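Long-range contacts in lantibiotic dehydratase (Microbispora corallina, PDB 5EHK), which probably dehydrates serine and threonine residues of the NAI-107 precursor peptide by way of glutamyl-tRNA-dependent glutamylation: residues A[168-173]-A[364-369]; A[294-299]-A[329-334]. All blocks are in the same frame, centred on the assembly; numbering follows the deposited sequence.

Overall arrangement
The two contacts are neighbours, their centres about 11 Å apart, and both lie in the N-terminal part of the lantibiotic dehydratase. Contact 2 falls between the two segments of contact 1 in sequence: 168-173 comes first, then 294-299 and 329-334, and finally 364-369. Contact 1 pairs strand 167-172 with the start of strand 366-379; contact 2 joins helices 294-306 and 318-339. They meet directly, Ala172 CB lying 4.2 Å from Leu295 CB, while Thr170 packs on Cys334. The helix pair therefore rests against the strand pair, and both belong to one packed unit of the N-terminal, probably glutamylating, region.

Contact 1 (A[168-173]-A[364-369]); sequences TRTRAD and TPLHVD
Arg169 and Asp369 meet through both backbone and side chain. Arg169 N donates to Asp369 O at 2.9 Å, and Asp369 N returns a bond to Arg169 O. Their side chains lie alongside each other, pointing the same way, and form a salt bridge from Arg169 NH2 to Asp369 OD2 at 3.2 Å. The bond is nearly straight, 177° at the hydrogen; the oxygen uses its anti lone pair and sits in the guanidinium plane, although the two flat groups are turned 69° apart. A bend at chi3 turns the end of the arginine toward that carboxylate. One water takes a bond from Arg169 NE and gives weak ones to Arg169 O and Asp369 OD2, while Arg169 NH1 reaches Thr541 O. Arg171 NH1 lies 3.6 Å above the plane of the Arg169 guanidinium, over its centre; it is 5.3 Å from Asp369 OD2, so the carboxylate could stabilise both charges though it bonds to Arg169 alone of the two.

These strands run antiparallel at 156°, so hydrogen-bonded pairs (Arg169 with Asp369, Arg171 with His367) alternate with non-hydrogen-bonded ones. In the second pair, His367 N gives to Arg171 O at 2.9 Å and Arg171 N to His367 O. On the face of Thr170 and Val368 methyl groups make most of the contact: Thr168 CG2 meets Val368 CG1 at 3.7 Å, and Thr170 CG2 lies 3.9 Å from Leu366 CD2. Helices 318-339 and 346-359 cover this face, Thr170 touching Tyr337 and Leu352.

Past the strand end, Asp173 N bonds to Pro365 O at 2.9 Å, approaching from above the carbonyl plane. With CG anti to the backbone N, Asp173 sends its carboxylate past Thr364 O to N-cap helix 174-185: OD2 accepts from Trp176 N, and OD1 from Asn581 ND2.

Contact 2 (A[294-299]-A[329-334]); sequences PLQHVL and EVDARC
Side-chain packing between two helices makes this buried contact, in which the first turn of helix 294-306 faces the C-terminal part of helix 318-339 in the N-terminal region. The short axes approach to 10.4 Å, and only 176 Å² is buried, so the interface is sparse. Leu295 carries most of it from the 294-299 side. Its CD2 lies 3.6 Å from Asp331 N. The same methyl makes an apolar touch on Val330 CG1 at 4.0 Å. A chi1 of -175° swings CG of Leu295 to the far side from its backbone N, and CD2 bears on the turn at Val330 and Asp331. One helical turn further on, Leu299 CD2 comes to 4.1 Å from Asp331 CG, lying across that side chain. Gln296 bends at chi2 and places OE1 3.5 Å from Asp331 OD2, two acceptors that do not bond; the amide and carboxylate planes are 70° apart, and Gln296 NE2 is taken by Asp300 OD1. Leu327 continues the apolar patch along helix 318-339. The arrangement is that of two helices inclined antiparallel at 141° and packed through leucines one turn apart, with Leu177 of helix 174-185 against the same Leu295.

Contact 1 (A[168-173]-A[364-369])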
loop_
_atom_site.group_PDB
_atom_site.type_symbol
_atom_site.label_atom_id
_atom_site.label_comp_id
_atom_site.label_asym_id
_atom_site.label_seq_id
_atom_site.Cartn_x
_atom_site.Cartn_y
_atom_site.Cartn_z
ATOM N N THR A 168 -3.281 33.678 39.422
ATOM C CA THR A 168 -2.743 33.666 38.077
ATOM C C THR A 168 -1.223 33.593 38.134
ATOM O O THR A 168 -0.617 34.083 39.082
ATOM C CB THR A 168 -3.198 34.935 37.333
ATOM O OG1 THR A 168 -4.504 34.717 36.797
ATOM C CG2 THR A 168 -2.306 35.232 36.188
ATOM N N ARG A 169 -0.605 32.897 37.184
ATOM C CA ARG A 169 0.820 33.111 36.914
ATOM C C ARG A 169 0.946 33.604 35.479
ATOM O O ARG A 169 0.386 32.983 34.578
ATOM C CB ARG A 169 1.632 31.836 37.017
ATOM C CG ARG A 169 2.948 31.989 36.298
ATOM C CD ARG A 169 3.887 30.877 36.622
ATOM N NE ARG A 169 3.441 29.683 35.920
ATOM C CZ ARG A 169 3.853 28.454 36.194
ATOM N NH1 ARG A 169 4.721 28.239 37.180
ATOM N NH2 ARG A 169 3.374 27.439 35.494
ATOM N N THR A 170 1.692 34.686 35.262
ATOM C CA THR A 170 1.819 35.295 33.935
ATOM C C THR A 170 3.269 35.342 33.440
ATOM O O THR A 170 4.173 35.763 34.154
ATOM C CB THR A 170 1.211 36.707 33.918
ATOM O OG1 THR A 170 -0.133 36.627 34.390
ATOM C CG2 THR A 170 1.221 37.308 32.503
ATOM N N ARG A 171 3.474 34.904 32.203
ATOM C CA ARG A 171 4.809 34.836 31.626
ATOM C C ARG A 171 4.845 35.373 30.213
ATOM O O ARG A 171 3.819 35.495 29.542
ATOM C CB ARG A 171 5.349 33.405 31.652
ATOM C CG ARG A 171 5.780 32.936 33.023
ATOM C CD ARG A 171 5.985 31.439 33.053
ATOM N NE ARG A 171 6.623 31.016 34.297
ATOM C CZ ARG A 171 6.865 29.750 34.624
ATOM N NH1 ARG A 171 6.499 28.776 33.797
ATOM N NH2 ARG A 171 7.463 29.456 35.776
ATOM N N ALA A 172 6.050 35.712 29.784
ATOM C CA ALA A 172 6.282 36.222 28.452
ATOM C C ALA A 172 6.044 35.113 27.450
ATOM O O ALA A 172 6.451 33.988 27.678
ATOM C CB ALA A 172 7.707 36.733 28.348
ATOM N N ASP A 173 5.350 35.426 26.360
ATOM C CA ASP A 173 5.175 34.496 25.246
ATOM C C ASP A 173 6.526 34.271 24.584
ATOM O O ASP A 173 7.254 35.234 24.334
ATOM C CB ASP A 173 4.160 35.063 24.255
ATOM C CG ASP A 173 4.210 34.398 22.893
ATOM O OD1 ASP A 173 3.674 33.276 22.740
ATOM O OD2 ASP A 173 4.723 35.033 21.949
ATOM N N THR A 364 -0.079 38.523 20.848
ATOM C CA THR A 364 -0.267 37.695 22.030
ATOM C C THR A 364 1.049 37.491 22.756
ATOM O O THR A 364 1.667 36.449 22.613
ATOM C CB THR A 364 -0.787 36.309 21.644
ATOM O OG1 THR A 364 -0.118 35.886 20.455
ATOM C CG2 THR A 364 -2.278 36.333 21.387
ATOM N N PRO A 365 1.485 38.488 23.535
ATOM C CA PRO A 365 2.788 38.479 24.204
ATOM C C PRO A 365 2.713 37.863 25.598
ATOM O O PRO A 365 3.723 37.849 26.314
ATOM C CB PRO A 365 3.096 39.960 24.340
ATOM C CG PRO A 365 1.756 40.549 24.593
ATOM C CD PRO A 365 0.786 39.769 23.739
ATOM N N LEU A 366 1.540 37.380 26.000
ATOM C CA LEU A 366 1.422 36.772 27.326
ATOM C C LEU A 366 0.890 35.346 27.287
ATOM O O LEU A 366 0.084 34.973 26.434
ATOM C CB LEU A 366 0.512 37.602 28.252
ATOM C CG LEU A 366 0.743 39.077 28.547
ATOM C CD1 LEU A 366 -0.371 39.536 29.455
ATOM C CD2 LEU A 366 2.075 39.300 29.210
ATOM N N HIS A 367 1.349 34.559 28.244
ATOM C CA HIS A 367 0.802 33.238 28.481
ATOM C C HIS A 367 0.378 33.149 29.942
ATOM O O HIS A 367 1.165 33.442 30.851
ATOM C CB HIS A 367 1.805 32.130 28.120
ATOM C CG HIS A 367 1.288 30.751 28.396
ATOM N ND1 HIS A 367 0.455 30.080 27.524
ATOM C CD2 HIS A 367 1.466 29.928 29.458
ATOM C CE1 HIS A 367 0.149 28.901 28.037
ATOM N NE2 HIS A 367 0.750 28.781 29.210
ATOM N N VAL A 368 -0.882 32.802 30.168
ATOM C CA VAL A 368 -1.425 32.806 31.525
ATOM C C VAL A 368 -1.867 31.428 31.943
ATOM O O VAL A 368 -2.612 30.776 31.233
ATOM C CB VAL A 368 -2.624 33.785 31.676
ATOM C CG1 VAL A 368 -3.317 33.592 33.024
ATOM C CG2 VAL A 368 -2.167 35.236 31.488
ATOM N N ASP A 369 -1.386 30.977 33.090
ATOM C CA ASP A 369 -1.906 29.760 33.690
ATOM C C ASP A 369 -2.663 30.152 34.957
ATOM O O ASP A 369 -2.245 31.060 35.691
ATOM C CB ASP A 369 -0.786 28.781 34.060
ATOM C CG ASP A 369 0.149 28.446 32.886
ATOM O OD1 ASP A 369 -0.271 28.554 31.700
ATOM O OD2 ASP A 369 1.311 28.046 33.182
HETATM O O HOH W 1 2.585 30.529 33.644
#

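Contact 2 (A[294-299]-A[329-334])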
loop_
_atom_site.group_PDB
_atom_site.type_symbol
_atom_site.label_atom_id
_atom_site.label_comp_id
_atom_site.label_asym_id
_atom_site.label_seq_id
_atom_site.Cartn_x
_atom_site.Cartn_y
_atom_site.Cartn_z
ATOM N N PRO A 294 10.994 31.796 31.549
ATOM C CA PRO A 294 11.849 32.224 30.439
ATOM C C PRO A 294 12.331 33.662 30.605
ATOM O O PRO A 294 13.527 33.902 30.407
ATOM C CB PRO A 294 10.944 32.077 29.203
ATOM C CG PRO A 294 9.545 32.047 29.746
ATOM C CD PRO A 294 9.681 31.335 31.070
ATOM N N LEU A 295 11.437 34.594 30.950
ATOM C CA LEU A 295 11.829 36.003 31.077
ATOM C C LEU A 295 12.939 36.179 32.113
ATOM O O LEU A 295 13.953 36.847 31.858
ATOM C CB LEU A 295 10.627 36.878 31.417
ATOM C CG LEU A 295 10.856 38.391 31.457
ATOM C CD1 LEU A 295 11.397 38.911 30.134
ATOM C CD2 LEU A 295 9.550 39.088 31.754
ATOM N N GLN A 296 12.751 35.540 33.265
ATOM C CA GLN A 296 13.714 35.601 34.346
ATOM C C GLN A 296 15.048 35.002 33.915
ATOM O O GLN A 296 16.114 35.489 34.305
ATOM C CB GLN A 296 13.174 34.901 35.589
ATOM C CG GLN A 296 14.011 35.140 36.834
ATOM C CD GLN A 296 14.097 36.626 37.204
ATOM O OE1 GLN A 296 13.072 37.309 37.380
ATOM N NE2 GLN A 296 15.324 37.127 37.337
ATOM N N HIS A 297 14.983 33.950 33.101
ATOM C CA HIS A 297 16.195 33.345 32.559
ATOM C C HIS A 297 17.026 34.343 31.768
ATOM O O HIS A 297 18.240 34.400 31.962
ATOM C CB HIS A 297 15.921 32.119 31.674
ATOM C CG HIS A 297 17.130 31.678 30.916
ATOM N ND1 HIS A 297 18.176 31.015 31.516
ATOM C CD2 HIS A 297 17.500 31.885 29.632
ATOM C CE1 HIS A 297 19.125 30.801 30.624
ATOM N NE2 HIS A 297 18.741 31.320 29.473
ATOM N N VAL A 298 16.395 35.098 30.865
ATOM C CA VAL A 298 17.129 36.136 30.129
ATOM C C VAL A 298 17.774 37.165 31.076
ATOM O O VAL A 298 18.968 37.466 30.956
ATOM C CB VAL A 298 16.252 36.894 29.118
ATOM C CG1 VAL A 298 17.080 37.977 28.431
ATOM C CG2 VAL A 298 15.633 35.931 28.093
ATOM N N LEU A 299 16.984 37.695 32.015
ATOM C CA LEU A 299 17.513 38.616 33.027
ATOM C C LEU A 299 18.668 38.035 33.850
ATOM O O LEU A 299 19.679 38.710 34.040
ATOM C CB LEU A 299 16.427 39.205 33.942
ATOM C CG LEU A 299 15.296 40.141 33.490
ATOM C CD1 LEU A 299 15.110 40.270 31.982
ATOM C CD2 LEU A 299 13.994 39.720 34.168
ATOM N N GLU A 329 10.694 45.545 33.376
ATOM C CA GLU A 329 9.463 46.230 33.710
ATOM C C GLU A 329 8.317 45.260 33.521
ATOM O O GLU A 329 7.404 45.177 34.353
ATOM C CB GLU A 329 9.242 47.459 32.819
ATOM C CG GLU A 329 8.218 48.450 33.409
ATOM C CD GLU A 329 7.981 49.692 32.549
ATOM O OE1 GLU A 329 8.953 50.263 32.006
ATOM O OE2 GLU A 329 6.802 50.087 32.405
ATOM N N VAL A 330 8.396 44.493 32.438
ATOM C CA VAL A 330 7.366 43.521 32.116
ATOM C C VAL A 330 7.374 42.428 33.162
ATOM O O VAL A 330 6.321 41.962 33.595
ATOM C CB VAL A 330 7.602 42.914 30.740
ATOM C CG1 VAL A 330 6.754 41.658 30.558
ATOM C CG2 VAL A 330 7.308 43.954 29.648
ATOM N N ASP A 331 8.567 42.052 33.595
ATOM C CA ASP A 331 8.689 41.107 34.681
ATOM C C ASP A 331 7.949 41.649 35.905
ATOM O O ASP A 331 7.094 40.974 36.487
ATOM C CB ASP A 331 10.156 40.867 35.012
ATOM C CG ASP A 331 10.345 39.756 36.017
ATOM O OD1 ASP A 331 9.910 38.617 35.719
ATOM O OD2 ASP A 331 10.910 40.022 37.104
ATOM N N ALA A 332 8.262 42.890 36.265
ATOM C CA ALA A 332 7.682 43.518 37.450
ATOM C C ALA A 332 6.152 43.597 37.369
ATOM O O ALA A 332 5.454 43.302 38.340
ATOM C CB ALA A 332 8.282 44.895 37.663
ATOM N N ARG A 333 5.629 43.970 36.208
ATOM C CA ARG A 333 4.182 44.013 36.051
ATOM C C ARG A 333 3.523 42.632 35.997
ATOM O O ARG A 333 2.305 42.517 36.138
ATOM C CB ARG A 333 3.757 44.863 34.857
ATOM C CG ARG A 333 4.190 46.306 34.941
ATOM C CD ARG A 333 3.685 47.028 33.719
ATOM N NE ARG A 333 4.223 48.374 33.577
ATOM C CZ ARG A 333 3.681 49.444 34.143
ATOM N NH1 ARG A 333 2.608 49.310 34.913
ATOM N NH2 ARG A 333 4.223 50.639 33.955
ATOM N N CYS A 334 4.327 41.592 35.792
ATOM C CA CYS A 334 3.799 40.233 35.761
ATOM C C CYS A 334 3.487 39.745 37.165
ATOM O O CYS A 334 2.440 39.143 37.404
ATOM C CB CYS A 334 4.782 39.268 35.091
ATOM S SG CYS A 334 4.590 39.137 33.312
#